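Alanine racemase 1 (Caldanaerobacter subterraneus subsp. tengcongensis MB4, PDB 4Y2W) belongs to the alanine racemase family, whose chains pair a TIM-barrel domain with a second, mainly beta-stranded C-terminal domain. Local coordinates at residues Leu295-Pro309 with Gly312-Val326. The protein carries 1 engineered substitution. Sequence-based numbering, arbitrary orientation.
Sequences LSNNYKLLLKGKYVP and GRVCMDQCMIDVTDV. With ALA (alanine), chain D.
Ser-296 OG has two hydrogen-bond partners: the backbone N of Val-314, 3.0 Å away on a nearly straight path (164°), and Arg-293 O. Chi1 of -59° turns OG back beside its own backbone N, where the CG2 methyl of Val-314 also lies against it. Next along the type II turn 295-298, Asn-297 OD1 accepts from Gly-312 N at 3.2 Å; Gly-312 N stands well out of the carbonyl plane, over the side-chain amide rather than at its edge. At the hairpin proper, Pro-309 O receives Asp-322 N at 3.1 Å and meets the CA of Ile-321 in a CA-H...O contact.

The apolar side chains pack alongside the hairpin bond. Val-308 forks: CG2 meets Ile-321 CD1, while CG1 touches both Val-323 CG1 and, at 3.7 Å, Val-326 CG2. Leu-303 CD2 reaches Val-323 CG1 at 3.6 Å, and the side chains of Leu-301 and Ile-321 cross at about a right angle, with CD1 of the leucine against CG2 of the isoleucine. Near the 303-306 turn, Val-326 uses both methyls, CG1 on Lys-304 CD and CG2 on Lys-306 CB. An Asx turn begins at Asp-322, the last residue of the strand: with CG anti to the backbone N (chi1 -170°), Asp-322 brings OD1 to Thr-324 N at 2.9 Å.

Segment 312-326 also reaches a ligand pocket, where Met-316 N donates to O of the bound alanine, which Tyr-268 and Tyr-287 also hold. Asp-317 bridges to Lys-40 of the second subunit and Arg-313 to Glu-174 of the second subunit. Within the C-terminal domain, strand 319-322 runs antiparallel between 306-311 and 278-283, strand 300-303 flanks 306-311, and helix 348-354 packs on Leu-295 and Tyr-299.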
loop_
_atom_site.group_PDB
_atom_site.type_symbol
_atom_site.label_atom_id
_atom_site.label_comp_id
_atom_site.label_asym_id
_atom_site.label_seq_id
_atom_site.Cartn_x
_atom_site.Cartn_y
_atom_site.Cartn_z
ATOM N N LEU A 295 -14.531 -2.877 5.264
ATOM C CA LEU A 295 -15.517 -3.551 4.415
ATOM C C LEU A 295 -16.004 -4.884 4.999
ATOM O O LEU A 295 -16.888 -5.519 4.426
ATOM C CB LEU A 295 -14.950 -3.786 3.013
ATOM C CG LEU A 295 -14.465 -2.556 2.241
ATOM C CD1 LEU A 295 -13.988 -2.976 0.861
ATOM C CD2 LEU A 295 -15.548 -1.497 2.125
ATOM N N SER A 296 -15.420 -5.312 6.118
ATOM C CA SER A 296 -15.931 -6.451 6.885
ATOM C C SER A 296 -17.446 -6.350 7.066
ATOM O O SER A 296 -17.929 -5.401 7.687
ATOM C CB SER A 296 -15.268 -6.488 8.265
ATOM O OG SER A 296 -13.855 -6.584 8.171
ATOM N N ASN A 297 -18.185 -7.310 6.507
ATOM C CA ASN A 297 -19.652 -7.350 6.605
ATOM C C ASN A 297 -20.391 -6.106 6.079
ATOM O O ASN A 297 -21.479 -5.788 6.568
ATOM C CB ASN A 297 -20.093 -7.621 8.055
ATOM C CG ASN A 297 -19.816 -9.040 8.497
ATOM O OD1 ASN A 297 -20.372 -9.991 7.945
ATOM N ND2 ASN A 297 -18.971 -9.194 9.511
ATOM N N ASN A 298 -19.815 -5.400 5.106
ATOM C CA ASN A 298 -20.541 -4.321 4.418
ATOM C C ASN A 298 -19.891 -3.925 3.102
ATOM O O ASN A 298 -19.522 -2.767 2.884
ATOM C CB ASN A 298 -20.772 -3.084 5.312
ATOM C CG ASN A 298 -19.483 -2.433 5.761
ATOM O OD1 ASN A 298 -18.476 -3.108 5.945
ATOM N ND2 ASN A 298 -19.508 -1.116 5.941
ATOM N N TYR A 299 -19.752 -4.910 2.229
ATOM C CA TYR A 299 -19.536 -4.657 0.817
ATOM C C TYR A 299 -19.930 -5.900 0.042
ATOM O O TYR A 299 -19.970 -6.998 0.597
ATOM C CB TYR A 299 -18.082 -4.265 0.520
ATOM C CG TYR A 299 -17.928 -3.463 -0.762
ATOM C CD1 TYR A 299 -18.460 -2.175 -0.872
ATOM C CD2 TYR A 299 -17.256 -3.988 -1.864
ATOM C CE1 TYR A 299 -18.329 -1.443 -2.041
ATOM C CE2 TYR A 299 -17.120 -3.259 -3.035
ATOM C CZ TYR A 299 -17.657 -1.989 -3.119
ATOM O OH TYR A 299 -17.517 -1.266 -4.283
ATOM N N LYS A 300 -20.240 -5.718 -1.236
ATOM C CA LYS A 300 -20.578 -6.829 -2.108
ATOM C C LYS A 300 -19.700 -6.782 -3.346
ATOM O O LYS A 300 -19.585 -5.738 -3.989
ATOM C CB LYS A 300 -22.056 -6.773 -2.485
ATOM C CG LYS A 300 -22.985 -6.800 -1.282
ATOM C CD LYS A 300 -24.441 -6.669 -1.688
ATOM C CE LYS A 300 -25.348 -6.710 -0.467
ATOM N NZ LYS A 300 -26.783 -6.823 -0.847
ATOM N N LEU A 301 -19.066 -7.911 -3.656
ATOM C CA LEU A 301 -18.199 -8.037 -4.829
ATOM C C LEU A 301 -18.973 -8.691 -5.958
ATOM O O LEU A 301 -20.032 -9.277 -5.733
ATOM C CB LEU A 301 -16.969 -8.887 -4.502
ATOM C CG LEU A 301 -16.215 -8.585 -3.206
ATOM C CD1 LEU A 301 -15.061 -9.563 -3.036
ATOM C CD2 LEU A 301 -15.708 -7.153 -3.172
ATOM N N LEU A 302 -18.436 -8.601 -7.168
ATOM C CA LEU A 302 -19.089 -9.172 -8.341
ATOM C C LEU A 302 -18.537 -10.553 -8.654
ATOM O O LEU A 302 -17.324 -10.756 -8.673
ATOM C CB LEU A 302 -18.921 -8.259 -9.554
ATOM C CG LEU A 302 -19.706 -6.948 -9.516
ATOM C CD1 LEU A 302 -19.288 -6.046 -10.667
ATOM C CD2 LEU A 302 -21.204 -7.215 -9.558
ATOM N N LEU A 303 -19.447 -11.492 -8.897
ATOM C CA LEU A 303 -19.106 -12.861 -9.262
ATOM C C LEU A 303 -20.185 -13.362 -10.205
ATOM O O LEU A 303 -21.330 -13.545 -9.787
ATOM C CB LEU A 303 -19.041 -13.746 -8.015
ATOM C CG LEU A 303 -19.007 -15.267 -8.223
ATOM C CD1 LEU A 303 -17.798 -15.684 -9.047
ATOM C CD2 LEU A 303 -19.027 -15.994 -6.885
ATOM N N LYS A 304 -19.824 -13.562 -11.471
ATOM C CA LYS A 304 -20.771 -13.980 -12.512
ATOM C C LYS A 304 -21.902 -12.968 -12.705
ATOM O O LYS A 304 -23.036 -13.343 -13.009
ATOM C CB LYS A 304 -21.356 -15.363 -12.195
ATOM C CG LYS A 304 -20.325 -16.469 -12.060
ATOM C CD LYS A 304 -20.946 -17.712 -11.445
ATOM C CE LYS A 304 -20.198 -18.971 -11.840
ATOM N NZ LYS A 304 -20.638 -19.495 -13.162
ATOM N N GLY A 305 -21.590 -11.687 -12.523
ATOM C CA GLY A 305 -22.584 -10.620 -12.649
ATOM C C GLY A 305 -23.577 -10.526 -11.501
ATOM O O GLY A 305 -24.564 -9.794 -11.599
ATOM N N LYS A 306 -23.321 -11.257 -10.418
ATOM C CA LYS A 306 -24.164 -11.229 -9.224
ATOM C C LYS A 306 -23.374 -10.601 -8.086
ATOM O O LYS A 306 -22.150 -10.747 -8.017
ATOM C CB LYS A 306 -24.587 -12.644 -8.815
ATOM C CG LYS A 306 -25.319 -13.436 -9.885
ATOM C CD LYS A 306 -26.746 -12.957 -10.072
ATOM C CE LYS A 306 -27.438 -13.748 -11.169
ATOM N NZ LYS A 306 -28.878 -13.390 -11.292
ATOM N N TYR A 307 -24.077 -9.915 -7.192
ATOM C CA TYR A 307 -23.452 -9.343 -6.007
ATOM C C TYR A 307 -23.328 -10.395 -4.908
ATOM O O TYR A 307 -24.292 -11.096 -4.596
ATOM C CB TYR A 307 -24.247 -8.136 -5.513
ATOM C CG TYR A 307 -24.034 -6.913 -6.371
ATOM C CD1 TYR A 307 -22.994 -6.028 -6.101
ATOM C CD2 TYR A 307 -24.854 -6.650 -7.463
ATOM C CE1 TYR A 307 -22.784 -4.911 -6.885
ATOM C CE2 TYR A 307 -24.649 -5.534 -8.254
ATOM C CZ TYR A 307 -23.612 -4.668 -7.958
ATOM O OH TYR A 307 -23.395 -3.553 -8.733
ATOM N N VAL A 308 -22.133 -10.506 -4.334
ATOM C CA VAL A 308 -21.882 -11.445 -3.242
ATOM C C VAL A 308 -21.264 -10.685 -2.069
ATOM O O VAL A 308 -20.245 -10.022 -2.234
ATOM C CB VAL A 308 -20.982 -12.633 -3.677
ATOM C CG1 VAL A 308 -21.779 -13.623 -4.516
ATOM C CG2 VAL A 308 -19.751 -12.166 -4.446
ATOM N N PRO A 309 -21.890 -10.763 -0.883
ATOM C CA PRO A 309 -21.399 -9.984 0.246
ATOM C C PRO A 309 -20.171 -10.594 0.917
ATOM O O PRO A 309 -20.016 -11.812 0.947
ATOM C CB PRO A 309 -22.589 -9.985 1.212
ATOM C CG PRO A 309 -23.267 -11.284 0.950
ATOM C CD PRO A 309 -23.078 -11.563 -0.521
ATOM N N GLY A 312 -18.047 -12.084 7.538
ATOM C CA GLY A 312 -16.965 -12.146 8.517
ATOM C C GLY A 312 -15.965 -11.035 8.270
ATOM O O GLY A 312 -16.144 -10.229 7.354
ATOM N N ARG A 313 -14.916 -10.989 9.088
ATOM C CA ARG A 313 -13.891 -9.948 8.973
ATOM C C ARG A 313 -12.988 -10.197 7.775
ATOM O O ARG A 313 -12.792 -11.343 7.360
ATOM C CB ARG A 313 -13.030 -9.862 10.240
ATOM C CG ARG A 313 -13.797 -9.495 11.500
ATOM C CD ARG A 313 -12.988 -8.581 12.408
ATOM N NE ARG A 313 -13.671 -8.340 13.680
ATOM C CZ ARG A 313 -13.401 -8.949 14.838
ATOM N NH1 ARG A 313 -12.440 -9.861 14.940
ATOM N NH2 ARG A 313 -14.105 -8.633 15.921
ATOM N N VAL A 314 -12.451 -9.114 7.221
ATOM C CA VAL A 314 -11.448 -9.205 6.172
ATOM C C VAL A 314 -10.112 -9.502 6.843
ATOM O O VAL A 314 -9.676 -8.766 7.729
ATOM C CB VAL A 314 -11.364 -7.905 5.347
ATOM C CG1 VAL A 314 -10.201 -7.951 4.367
ATOM C CG2 VAL A 314 -12.669 -7.671 4.605
ATOM N N CYS A 315 -9.484 -10.602 6.435
ATOM C CA CYS A 315 -8.184 -11.001 6.963
ATOM C C CYS A 315 -7.091 -10.270 6.196
ATOM O O CYS A 315 -7.372 -9.509 5.271
ATOM C CB CYS A 315 -7.998 -12.518 6.847
ATOM S SG CYS A 315 -9.348 -13.500 7.544
ATOM N N MET A 316 -5.846 -10.503 6.580
ATOM C CA MET A 316 -4.711 -9.835 5.960
ATOM C C MET A 316 -4.535 -10.238 4.496
ATOM O O MET A 316 -4.186 -9.408 3.655
ATOM C CB MET A 316 -3.442 -10.166 6.741
ATOM C CG MET A 316 -2.215 -9.365 6.342
ATOM S SD MET A 316 -0.941 -9.456 7.616
ATOM C CE MET A 316 0.456 -8.776 6.727
ATOM N N ASP A 317 -4.781 -11.510 4.200
ATOM C CA ASP A 317 -4.491 -12.078 2.884
ATOM C C ASP A 317 -5.708 -12.711 2.197
ATOM O O ASP A 317 -5.602 -13.194 1.068
ATOM C CB ASP A 317 -3.392 -13.138 3.033
ATOM C CG ASP A 317 -2.325 -12.737 4.033
ATOM O OD1 ASP A 317 -1.621 -11.736 3.789
ATOM O OD2 ASP A 317 -2.176 -13.423 5.061
ATOM N N GLN A 318 -6.856 -12.721 2.867
ATOM C CA GLN A 318 -8.027 -13.413 2.343
ATOM C C GLN A 318 -9.305 -12.920 2.999
ATOM O O GLN A 318 -9.262 -12.199 3.988
ATOM C CB GLN A 318 -7.879 -14.925 2.533
ATOM C CG GLN A 318 -7.771 -15.366 3.983
ATOM C CD GLN A 318 -6.687 -16.411 4.206
ATOM O OE1 GLN A 318 -5.616 -16.099 4.726
ATOM N NE2 GLN A 318 -6.959 -17.651 3.813
ATOM N N CYS A 319 -10.439 -13.292 2.419
ATOM C CA CYS A 319 -11.737 -13.036 3.035
ATOM C C CYS A 319 -12.766 -14.009 2.486
ATOM O O CYS A 319 -12.530 -14.670 1.474
ATOM C CB CYS A 319 -12.187 -11.592 2.803
ATOM S SG CYS A 319 -12.515 -11.182 1.077
ATOM N N MET A 320 -13.901 -14.096 3.172
ATOM C CA MET A 320 -14.980 -14.990 2.784
ATOM C C MET A 320 -16.157 -14.228 2.185
ATOM O O MET A 320 -16.443 -13.095 2.574
ATOM C CB MET A 320 -15.451 -15.792 3.991
ATOM C CG MET A 320 -14.534 -16.946 4.356
ATOM S SD MET A 320 -12.912 -16.420 4.929
ATOM C CE MET A 320 -13.328 -15.721 6.530
ATOM N N ILE A 321 -16.841 -14.873 1.246
ATOM C CA ILE A 321 -18.027 -14.310 0.613
ATOM C C ILE A 321 -19.144 -15.349 0.553
ATOM O O ILE A 321 -18.882 -16.540 0.389
ATOM C CB ILE A 321 -17.728 -13.786 -0.813
ATOM C CG1 ILE A 321 -16.868 -14.782 -1.600
ATOM C CG2 ILE A 321 -17.029 -12.438 -0.744
ATOM C CD1 ILE A 321 -16.841 -14.532 -3.097
ATOM N N ASP A 322 -20.385 -14.892 0.692
ATOM C CA ASP A 322 -21.552 -15.765 0.607
ATOM C C ASP A 322 -21.960 -15.907 -0.851
ATOM O O ASP A 322 -22.419 -14.947 -1.467
ATOM C CB ASP A 322 -22.718 -15.201 1.430
ATOM C CG ASP A 322 -23.867 -16.187 1.568
ATOM O OD1 ASP A 322 -24.010 -17.067 0.696
ATOM O OD2 ASP A 322 -24.628 -16.084 2.551
ATOM N N VAL A 323 -21.801 -17.111 -1.394
ATOM C CA VAL A 323 -22.109 -17.366 -2.801
ATOM C C VAL A 323 -23.313 -18.298 -2.958
ATOM O O VAL A 323 -23.480 -18.945 -3.994
ATOM C CB VAL A 323 -20.878 -17.929 -3.549
ATOM C CG1 VAL A 323 -19.729 -16.932 -3.494
ATOM C CG2 VAL A 323 -20.440 -19.269 -2.977
ATOM N N THR A 324 -24.161 -18.343 -1.934
ATOM C CA THR A 324 -25.307 -19.247 -1.904
ATOM C C THR A 324 -26.314 -18.989 -3.026
ATOM O O THR A 324 -26.927 -19.923 -3.536
ATOM C CB THR A 324 -26.042 -19.135 -0.559
ATOM O OG1 THR A 324 -25.097 -19.281 0.510
ATOM C CG2 THR A 324 -27.129 -20.202 -0.440
ATOM N N ASP A 325 -26.477 -17.726 -3.408
ATOM C CA ASP A 325 -27.465 -17.342 -4.416
ATOM C C ASP A 325 -26.952 -17.466 -5.849
ATOM O O ASP A 325 -27.728 -17.328 -6.792
ATOM C CB ASP A 325 -27.934 -15.906 -4.178
ATOM C CG ASP A 325 -28.441 -15.683 -2.770
ATOM O OD1 ASP A 325 -29.008 -16.629 -2.181
ATOM O OD2 ASP A 325 -28.265 -14.557 -2.256
ATOM N N VAL A 326 -25.656 -17.716 -6.016
ATOM C CA VAL A 326 -25.057 -17.811 -7.344
ATOM C C VAL A 326 -24.928 -19.274 -7.763
ATOM O O VAL A 326 -24.321 -20.077 -7.051
ATOM C CB VAL A 326 -23.673 -17.138 -7.380
ATOM C CG1 VAL A 326 -23.096 -17.176 -8.791
ATOM C CG2 VAL A 326 -23.771 -15.704 -6.878
HETATM N N ALA D . -4.222 -13.818 10.066
HETATM C CA ALA D . -4.264 -12.493 10.746
HETATM C C ALA D . -5.176 -11.536 9.976
HETATM O O ALA D . -5.399 -11.727 8.782
HETATM C CB ALA D . -2.860 -11.916 10.879
HETATM O OXT ALA D . -5.715 -10.560 10.511
#